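Local atomic coordinates of probable TonB-dependent siderophore receptor PirA (Acinetobacter baumannii, PDB entry 5FR8), a protein that probably takes part in the first step of iron uptake, binding iron-chelating siderophores at the outer membrane, and may bind ferric enterobactin with micromolar affinity. Residues I158-T166 against D199-G207; H167-E178 against R723-F733. One frame throughout, in Å; residues are numbered along the deposited sequence.

How the contacts relate
The two contacts illustrate how a TonB-dependent receptor joins its plug to its barrel and then closes the barrel. The centres of contacts 1 and 2 lie about 23 Å apart. Even so, I158-T166 runs directly into H167-E178 in the chain. Contact 1 brings the end of strand 153-159, in the mixed plug sheet, and the loop after it against strand 201-212 of the barrel wall. Contact 2 pairs strand 167-177, which opens the barrel, with strand 724-731, which ends it. The segments alternate along the chain: D199-G207 follows H167-E178, and R723-F733 comes last. The connection out of the plug thus passes along the wall immediately before the strand at which the barrel closes.

Contact 1. Residues I158-T166 against D199-G207; sequences ITKKVTNET and DVLSYRLYG
R204 reaches out of the barrel strand to meet T159 and K160 where the chain leaves the plug, an arginine spanning two domains. Its CG lies anti to the backbone N (chi1 -176°), which carries the chain across to the other segment, and bends at chi2 and chi3 then turn the guanidinium so that K160 O lies at its edge, in plane. The bond from R204 NH1 to K160 O is straight (173°) but weak at 3.4 Å. T159 OG1 comes obliquely to 3.1 Å from R204 NH1 without bonding to it; that hydroxyl pairs with D100, whereas R204 NH2 is held by S239 O. Y206 CD2 lies over one face of the guanidinium, 3.3 Å above its plane and offset toward the rim.

Further along, V162 packs on the strand with both methyls: CG1 lies over the backbone, 3.7 Å from Y203 C, while CG2 approaches S202 OG at 3.9 Å. T163 OG1 donates to E165 O within the same loop at 2.6 Å and also bonds S193 OG.

No backbone-to-backbone hydrogen bond joins the segments; the loop lies against strand 201-212 mainly through side chains. Strand 185-195 flanks it through N191 and P195, strand 232-247 through R241 and A243, and strand 153-159, which leads into the loop, belongs to the plug sheet.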
# COMPACT_ATOMS: atom_id res chain seq x y z
N ILE A 158 -4.10 -12.03 -7.14
CA ILE A 158 -5.00 -12.89 -7.92
C ILE A 158 -5.41 -14.13 -7.14
O ILE A 158 -4.60 -14.96 -6.80
CB ILE A 158 -4.34 -13.32 -9.23
CG1 ILE A 158 -4.17 -12.08 -10.13
CG2 ILE A 158 -5.13 -14.45 -9.88
CD1 ILE A 158 -3.58 -12.36 -11.49
N THR A 159 -6.70 -14.23 -6.85
CA THR A 159 -7.17 -15.26 -5.94
C THR A 159 -7.42 -16.53 -6.73
O THR A 159 -7.64 -16.50 -7.95
CB THR A 159 -8.50 -14.84 -5.28
OG1 THR A 159 -9.51 -14.78 -6.27
CG2 THR A 159 -8.39 -13.46 -4.64
N LYS A 160 -7.42 -17.64 -6.00
CA LYS A 160 -7.67 -18.94 -6.59
C LYS A 160 -8.97 -19.01 -7.41
O LYS A 160 -9.92 -18.27 -7.17
CB LYS A 160 -7.66 -20.01 -5.49
CG LYS A 160 -6.24 -20.40 -5.07
CD LYS A 160 -6.21 -20.89 -3.62
CE LYS A 160 -4.79 -21.04 -3.09
NZ LYS A 160 -4.07 -22.13 -3.81
N LYS A 161 -8.96 -19.91 -8.39
CA LYS A 161 -9.95 -19.95 -9.45
C LYS A 161 -11.00 -20.99 -9.17
O LYS A 161 -10.78 -21.92 -8.39
CB LYS A 161 -9.28 -20.30 -10.79
CG LYS A 161 -8.22 -19.32 -11.27
CD LYS A 161 -8.82 -18.01 -11.77
CE LYS A 161 -7.84 -16.86 -11.61
NZ LYS A 161 -6.74 -16.95 -12.61
N VAL A 162 -12.14 -20.86 -9.85
CA VAL A 162 -13.11 -21.94 -9.91
C VAL A 162 -12.50 -23.16 -10.61
O VAL A 162 -11.56 -23.01 -11.39
CB VAL A 162 -14.39 -21.51 -10.64
CG1 VAL A 162 -15.03 -20.35 -9.90
CG2 VAL A 162 -14.11 -21.14 -12.10
N THR A 163 -13.01 -24.35 -10.30
CA THR A 163 -12.42 -25.60 -10.82
C THR A 163 -13.52 -26.60 -11.15
O THR A 163 -14.47 -26.79 -10.39
CB THR A 163 -11.45 -26.27 -9.81
OG1 THR A 163 -12.15 -26.67 -8.62
CG2 THR A 163 -10.35 -25.31 -9.43
N ASN A 164 -13.39 -27.25 -12.30
CA ASN A 164 -14.43 -28.15 -12.79
C ASN A 164 -14.42 -29.50 -12.12
O ASN A 164 -15.22 -30.37 -12.47
CB ASN A 164 -14.29 -28.31 -14.29
CG ASN A 164 -14.85 -27.11 -15.03
OD1 ASN A 164 -14.74 -25.97 -14.57
ND2 ASN A 164 -15.46 -27.37 -16.18
N GLU A 165 -13.50 -29.69 -11.17
CA GLU A 165 -13.54 -30.82 -10.25
C GLU A 165 -13.24 -30.27 -8.88
O GLU A 165 -12.54 -29.27 -8.76
CB GLU A 165 -12.51 -31.86 -10.64
CG GLU A 165 -12.48 -32.16 -12.12
CD GLU A 165 -11.56 -33.32 -12.45
OE1 GLU A 165 -10.35 -33.24 -12.15
OE2 GLU A 165 -12.05 -34.31 -13.03
N THR A 166 -13.77 -30.89 -7.84
CA THR A 166 -13.70 -30.29 -6.51
C THR A 166 -12.33 -30.50 -5.92
O THR A 166 -11.97 -31.61 -5.56
CB THR A 166 -14.77 -30.84 -5.54
OG1 THR A 166 -14.65 -32.26 -5.43
CG2 THR A 166 -16.17 -30.52 -6.05
N ASP A 199 -19.07 -27.70 -16.17
CA ASP A 199 -18.73 -26.95 -17.37
C ASP A 199 -19.66 -25.78 -17.64
O ASP A 199 -19.61 -25.20 -18.72
CB ASP A 199 -18.72 -27.86 -18.61
CG ASP A 199 -17.64 -28.93 -18.55
OD1 ASP A 199 -16.59 -28.71 -17.90
OD2 ASP A 199 -17.83 -30.00 -19.16
N VAL A 200 -20.55 -25.45 -16.72
CA VAL A 200 -21.37 -24.27 -16.94
C VAL A 200 -21.52 -23.45 -15.66
O VAL A 200 -21.65 -22.24 -15.73
CB VAL A 200 -22.79 -24.59 -17.53
CG1 VAL A 200 -22.67 -25.43 -18.80
CG2 VAL A 200 -23.68 -25.28 -16.51
N LEU A 201 -21.50 -24.11 -14.51
CA LEU A 201 -21.55 -23.38 -13.26
C LEU A 201 -20.64 -24.02 -12.23
O LEU A 201 -20.78 -25.20 -11.90
CB LEU A 201 -22.98 -23.32 -12.73
CG LEU A 201 -23.25 -22.24 -11.65
CD1 LEU A 201 -23.73 -20.93 -12.27
CD2 LEU A 201 -24.26 -22.73 -10.63
N SER A 202 -19.73 -23.22 -11.71
CA SER A 202 -18.72 -23.69 -10.77
C SER A 202 -18.47 -22.59 -9.75
O SER A 202 -18.83 -21.44 -9.97
CB SER A 202 -17.44 -24.03 -11.52
OG SER A 202 -17.37 -23.27 -12.71
N TYR A 203 -17.89 -22.96 -8.61
CA TYR A 203 -17.72 -22.02 -7.50
C TYR A 203 -16.30 -22.09 -6.93
O TYR A 203 -15.63 -23.11 -7.09
CB TYR A 203 -18.68 -22.36 -6.38
CG TYR A 203 -18.31 -23.66 -5.73
CD1 TYR A 203 -18.69 -24.86 -6.31
CD2 TYR A 203 -17.57 -23.70 -4.56
CE1 TYR A 203 -18.35 -26.06 -5.74
CE2 TYR A 203 -17.24 -24.91 -3.98
CZ TYR A 203 -17.63 -26.08 -4.59
OH TYR A 203 -17.32 -27.30 -4.06
N ARG A 204 -15.87 -21.00 -6.28
CA ARG A 204 -14.68 -21.01 -5.43
C ARG A 204 -15.02 -20.29 -4.13
O ARG A 204 -15.59 -19.20 -4.14
CB ARG A 204 -13.51 -20.28 -6.06
CG ARG A 204 -12.25 -20.38 -5.20
CD ARG A 204 -11.57 -19.04 -4.86
NE ARG A 204 -12.49 -18.19 -4.13
CZ ARG A 204 -12.74 -16.91 -4.39
NH1 ARG A 204 -12.09 -16.31 -5.37
NH2 ARG A 204 -13.64 -16.24 -3.66
N LEU A 205 -14.66 -20.90 -3.01
CA LEU A 205 -14.99 -20.33 -1.71
C LEU A 205 -13.77 -20.48 -0.81
O LEU A 205 -13.22 -21.58 -0.70
CB LEU A 205 -16.17 -21.09 -1.10
CG LEU A 205 -16.55 -20.73 0.34
CD1 LEU A 205 -17.37 -19.44 0.37
CD2 LEU A 205 -17.29 -21.86 1.03
N TYR A 206 -13.34 -19.40 -0.19
CA TYR A 206 -12.18 -19.50 0.71
C TYR A 206 -12.45 -18.72 1.96
O TYR A 206 -13.21 -17.75 1.96
CB TYR A 206 -10.88 -19.06 0.04
CG TYR A 206 -10.72 -17.56 -0.17
CD1 TYR A 206 -10.60 -16.69 0.90
CD2 TYR A 206 -10.68 -17.03 -1.44
CE1 TYR A 206 -10.43 -15.32 0.71
CE2 TYR A 206 -10.53 -15.67 -1.64
CZ TYR A 206 -10.39 -14.82 -0.56
OH TYR A 206 -10.25 -13.47 -0.77
N GLY A 207 -11.83 -19.16 3.05
CA GLY A 207 -12.09 -18.59 4.36
C GLY A 207 -10.82 -18.59 5.19
O GLY A 207 -9.92 -19.42 4.97

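Contact 2. Residues H167-E178 against R723-F733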
# COMPACT_ATOMS: atom_id res chain seq x y z
N HIS A 167 -11.54 -29.44 -5.85
CA HIS A 167 -10.24 -29.51 -5.20
C HIS A 167 -10.33 -28.72 -3.92
O HIS A 167 -10.98 -27.69 -3.88
CB HIS A 167 -9.13 -28.97 -6.10
CG HIS A 167 -8.98 -29.76 -7.38
ND1 HIS A 167 -9.59 -29.39 -8.56
CD2 HIS A 167 -8.31 -30.90 -7.64
CE1 HIS A 167 -9.28 -30.26 -9.50
NE2 HIS A 167 -8.51 -31.19 -8.97
N GLY A 168 -9.71 -29.23 -2.86
CA GLY A 168 -9.89 -28.65 -1.54
C GLY A 168 -8.56 -28.29 -0.95
O GLY A 168 -7.54 -28.81 -1.38
N SER A 169 -8.57 -27.40 0.03
CA SER A 169 -7.35 -27.09 0.78
C SER A 169 -7.71 -26.71 2.21
O SER A 169 -8.66 -25.98 2.45
CB SER A 169 -6.57 -25.92 0.16
OG SER A 169 -6.48 -26.01 -1.25
N VAL A 170 -6.95 -27.22 3.16
CA VAL A 170 -6.95 -26.64 4.50
C VAL A 170 -5.51 -26.42 4.90
O VAL A 170 -4.68 -27.28 4.66
CB VAL A 170 -7.64 -27.54 5.53
CG1 VAL A 170 -7.57 -26.91 6.92
CG2 VAL A 170 -9.08 -27.81 5.10
N GLU A 171 -5.21 -25.29 5.52
CA GLU A 171 -3.83 -24.94 5.83
C GLU A 171 -3.73 -24.31 7.22
O GLU A 171 -4.61 -23.56 7.62
CB GLU A 171 -3.27 -23.96 4.78
CG GLU A 171 -3.06 -24.55 3.39
CD GLU A 171 -3.95 -23.94 2.29
OE1 GLU A 171 -5.17 -23.71 2.53
OE2 GLU A 171 -3.42 -23.67 1.18
N PHE A 172 -2.67 -24.62 7.94
CA PHE A 172 -2.44 -24.04 9.26
C PHE A 172 -1.09 -23.37 9.21
O PHE A 172 -0.26 -23.69 8.35
CB PHE A 172 -2.41 -25.10 10.36
CG PHE A 172 -3.73 -25.83 10.57
CD1 PHE A 172 -4.19 -26.75 9.64
CD2 PHE A 172 -4.50 -25.60 11.70
CE1 PHE A 172 -5.39 -27.42 9.82
CE2 PHE A 172 -5.70 -26.26 11.89
CZ PHE A 172 -6.15 -27.17 10.95
N TYR A 173 -0.86 -22.46 10.13
CA TYR A 173 0.45 -21.84 10.24
C TYR A 173 0.63 -21.28 11.63
O TYR A 173 -0.32 -20.82 12.25
CB TYR A 173 0.62 -20.71 9.22
CG TYR A 173 1.85 -19.84 9.46
CD1 TYR A 173 1.85 -18.87 10.46
CD2 TYR A 173 2.99 -20.00 8.70
CE1 TYR A 173 2.96 -18.08 10.69
CE2 TYR A 173 4.10 -19.21 8.91
CZ TYR A 173 4.08 -18.25 9.91
OH TYR A 173 5.19 -17.47 10.12
N THR A 174 1.85 -21.31 12.11
CA THR A 174 2.15 -20.69 13.39
C THR A 174 3.54 -20.13 13.36
O THR A 174 4.41 -20.69 12.71
CB THR A 174 1.99 -21.72 14.53
OG1 THR A 174 2.24 -21.08 15.79
CG2 THR A 174 2.93 -22.89 14.33
N SER A 175 3.75 -19.01 14.02
CA SER A 175 5.09 -18.46 14.19
C SER A 175 5.35 -18.26 15.68
O SER A 175 4.46 -17.81 16.40
CB SER A 175 5.23 -17.12 13.47
OG SER A 175 6.12 -16.25 14.16
N GLN A 176 6.57 -18.56 16.11
CA GLN A 176 6.89 -18.62 17.53
C GLN A 176 8.22 -17.95 17.89
O GLN A 176 9.29 -18.58 17.88
CB GLN A 176 6.92 -20.09 17.96
CG GLN A 176 5.56 -20.75 17.96
CD GLN A 176 4.61 -20.08 18.92
OE1 GLN A 176 5.02 -19.49 19.91
NE2 GLN A 176 3.32 -20.14 18.61
N PRO A 177 8.17 -16.65 18.20
CA PRO A 177 9.37 -15.87 18.41
C PRO A 177 10.09 -16.31 19.66
O PRO A 177 9.44 -16.55 20.67
CB PRO A 177 8.85 -14.43 18.59
CG PRO A 177 7.49 -14.43 18.02
CD PRO A 177 6.96 -15.82 18.24
N GLU A 178 11.42 -16.41 19.59
CA GLU A 178 12.25 -16.70 20.76
C GLU A 178 11.96 -15.70 21.85
O GLU A 178 11.77 -16.07 23.00
CB GLU A 178 13.74 -16.58 20.43
CG GLU A 178 14.47 -17.90 20.28
CD GLU A 178 15.95 -17.73 20.09
OE1 GLU A 178 16.52 -16.69 20.50
OE2 GLU A 178 16.56 -18.65 19.50
N ARG A 723 14.59 -13.54 16.20
CA ARG A 723 14.53 -14.92 15.72
C ARG A 723 13.16 -15.54 16.03
O ARG A 723 12.62 -15.36 17.12
CB ARG A 723 15.68 -15.76 16.32
CG ARG A 723 15.95 -17.06 15.57
CD ARG A 723 16.82 -18.02 16.35
NE ARG A 723 18.25 -17.74 16.25
CZ ARG A 723 19.02 -17.25 17.22
NH1 ARG A 723 18.52 -16.97 18.43
NH2 ARG A 723 20.30 -17.05 17.00
N ALA A 724 12.61 -16.25 15.05
CA ALA A 724 11.29 -16.85 15.19
C ALA A 724 11.24 -18.19 14.47
O ALA A 724 11.67 -18.30 13.32
CB ALA A 724 10.23 -15.92 14.62
N TYR A 725 10.73 -19.20 15.17
CA TYR A 725 10.55 -20.51 14.59
C TYR A 725 9.10 -20.63 14.16
O TYR A 725 8.19 -20.35 14.94
CB TYR A 725 10.91 -21.61 15.58
CG TYR A 725 12.22 -21.39 16.32
CD1 TYR A 725 13.43 -21.80 15.77
CD2 TYR A 725 12.24 -20.78 17.57
CE1 TYR A 725 14.62 -21.60 16.45
CE2 TYR A 725 13.41 -20.58 18.25
CZ TYR A 725 14.60 -20.98 17.70
OH TYR A 725 15.77 -20.77 18.39
N TYR A 726 8.91 -21.06 12.93
CA TYR A 726 7.58 -21.14 12.36
C TYR A 726 7.37 -22.48 11.64
O TYR A 726 8.35 -23.19 11.34
CB TYR A 726 7.38 -19.95 11.43
CG TYR A 726 8.25 -19.99 10.19
CD1 TYR A 726 7.80 -20.63 9.03
CD2 TYR A 726 9.49 -19.40 10.16
CE1 TYR A 726 8.58 -20.67 7.88
CE2 TYR A 726 10.28 -19.44 9.02
CZ TYR A 726 9.82 -20.08 7.89
OH TYR A 726 10.57 -20.12 6.73
N ALA A 727 6.11 -22.84 11.41
CA ALA A 727 5.74 -24.09 10.73
C ALA A 727 4.34 -24.02 10.13
O ALA A 727 3.46 -23.38 10.69
CB ALA A 727 5.84 -25.28 11.67
N SER A 728 4.14 -24.68 8.99
CA SER A 728 2.85 -24.67 8.31
C SER A 728 2.57 -26.02 7.68
O SER A 728 3.42 -26.57 6.99
CB SER A 728 2.85 -23.60 7.21
OG SER A 728 3.65 -23.99 6.11
N LEU A 729 1.36 -26.55 7.90
CA LEU A 729 0.97 -27.81 7.29
C LEU A 729 -0.36 -27.69 6.54
O LEU A 729 -1.29 -27.01 6.98
CB LEU A 729 0.92 -28.93 8.33
CG LEU A 729 -0.39 -29.14 9.07
CD1 LEU A 729 -1.32 -30.02 8.25
CD2 LEU A 729 -0.13 -29.77 10.42
N LYS A 730 -0.42 -28.36 5.39
CA LYS A 730 -1.46 -28.16 4.41
C LYS A 730 -2.05 -29.49 3.99
O LYS A 730 -1.34 -30.36 3.48
CB LYS A 730 -0.88 -27.41 3.21
CG LYS A 730 -1.80 -27.25 2.01
CD LYS A 730 -1.41 -26.02 1.17
CE LYS A 730 -0.50 -26.35 0.01
NZ LYS A 730 -1.21 -27.15 -1.03
N TYR A 731 -3.34 -29.66 4.24
CA TYR A 731 -4.12 -30.76 3.68
C TYR A 731 -4.56 -30.37 2.30
O TYR A 731 -4.81 -29.21 2.01
CB TYR A 731 -5.35 -31.09 4.54
CG TYR A 731 -4.99 -31.65 5.90
CD1 TYR A 731 -4.77 -33.01 6.07
CD2 TYR A 731 -4.84 -30.81 7.00
CE1 TYR A 731 -4.41 -33.53 7.30
CE2 TYR A 731 -4.49 -31.32 8.24
CZ TYR A 731 -4.28 -32.68 8.39
OH TYR A 731 -3.93 -33.19 9.62
N SER A 732 -4.65 -31.36 1.42
CA SER A 732 -5.08 -31.11 0.09
C SER A 732 -5.90 -32.30 -0.40
O SER A 732 -5.39 -33.39 -0.63
CB SER A 732 -3.85 -30.86 -0.76
OG SER A 732 -4.11 -29.85 -1.71
N PHE A 733 -7.20 -32.06 -0.54
CA PHE A 733 -8.14 -33.11 -0.87
C PHE A 733 -8.95 -32.66 -2.09
O PHE A 733 -8.37 -32.50 -3.17
CB PHE A 733 -9.07 -33.41 0.33
CG PHE A 733 -8.35 -33.76 1.63
CD1 PHE A 733 -7.69 -34.98 1.78
CD2 PHE A 733 -8.35 -32.87 2.71
CE1 PHE A 733 -7.05 -35.30 2.98
CE2 PHE A 733 -7.71 -33.19 3.91
CZ PHE A 733 -7.06 -34.40 4.04
OXT PHE A 733 -10.16 -32.44 -2.03
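Strands 167-177 and 724-731 run antiparallel at 164°, their axes 4.3 Å apart, with V170-Y731, T174-A727 and Q176-Y725 as hydrogen-bonded pairs; in the T174-A727 pair each N meets the other residue's O at 3.0 Å.

A polar cluster closes one end. E178 OE2 accepts the Y725 hydroxyl at 2.5 Å on its anti lone pair and forms a salt bridge with R723 NH1 at 2.8 Å, the carboxylate turned 44° from the guanidinium plane. R723 NE also bonds L702 O, a partner beyond the two strands.

E171 lies alongside K730, both pointing the same way, and touches its aliphatic chain, while the charged ends stay 4.7 Å apart (E171 OE2 to K730 NZ). On that same face the Y173 ring, swung out with CG anti to its backbone N (chi1 168°), crosses Y726. Y173 CE2 lies 4.0 Å from Y726 CD1; P53 and R55 of the plug also touch the Y173 ring. On the other face F172 CE1 meets Y731 CE2.

The pairing of first and last strands is the closure of a TonB-dependent receptor barrel, and R723-F733 forms the last part of a predicted TonB C-terminal box, which ends at the C-terminal F733.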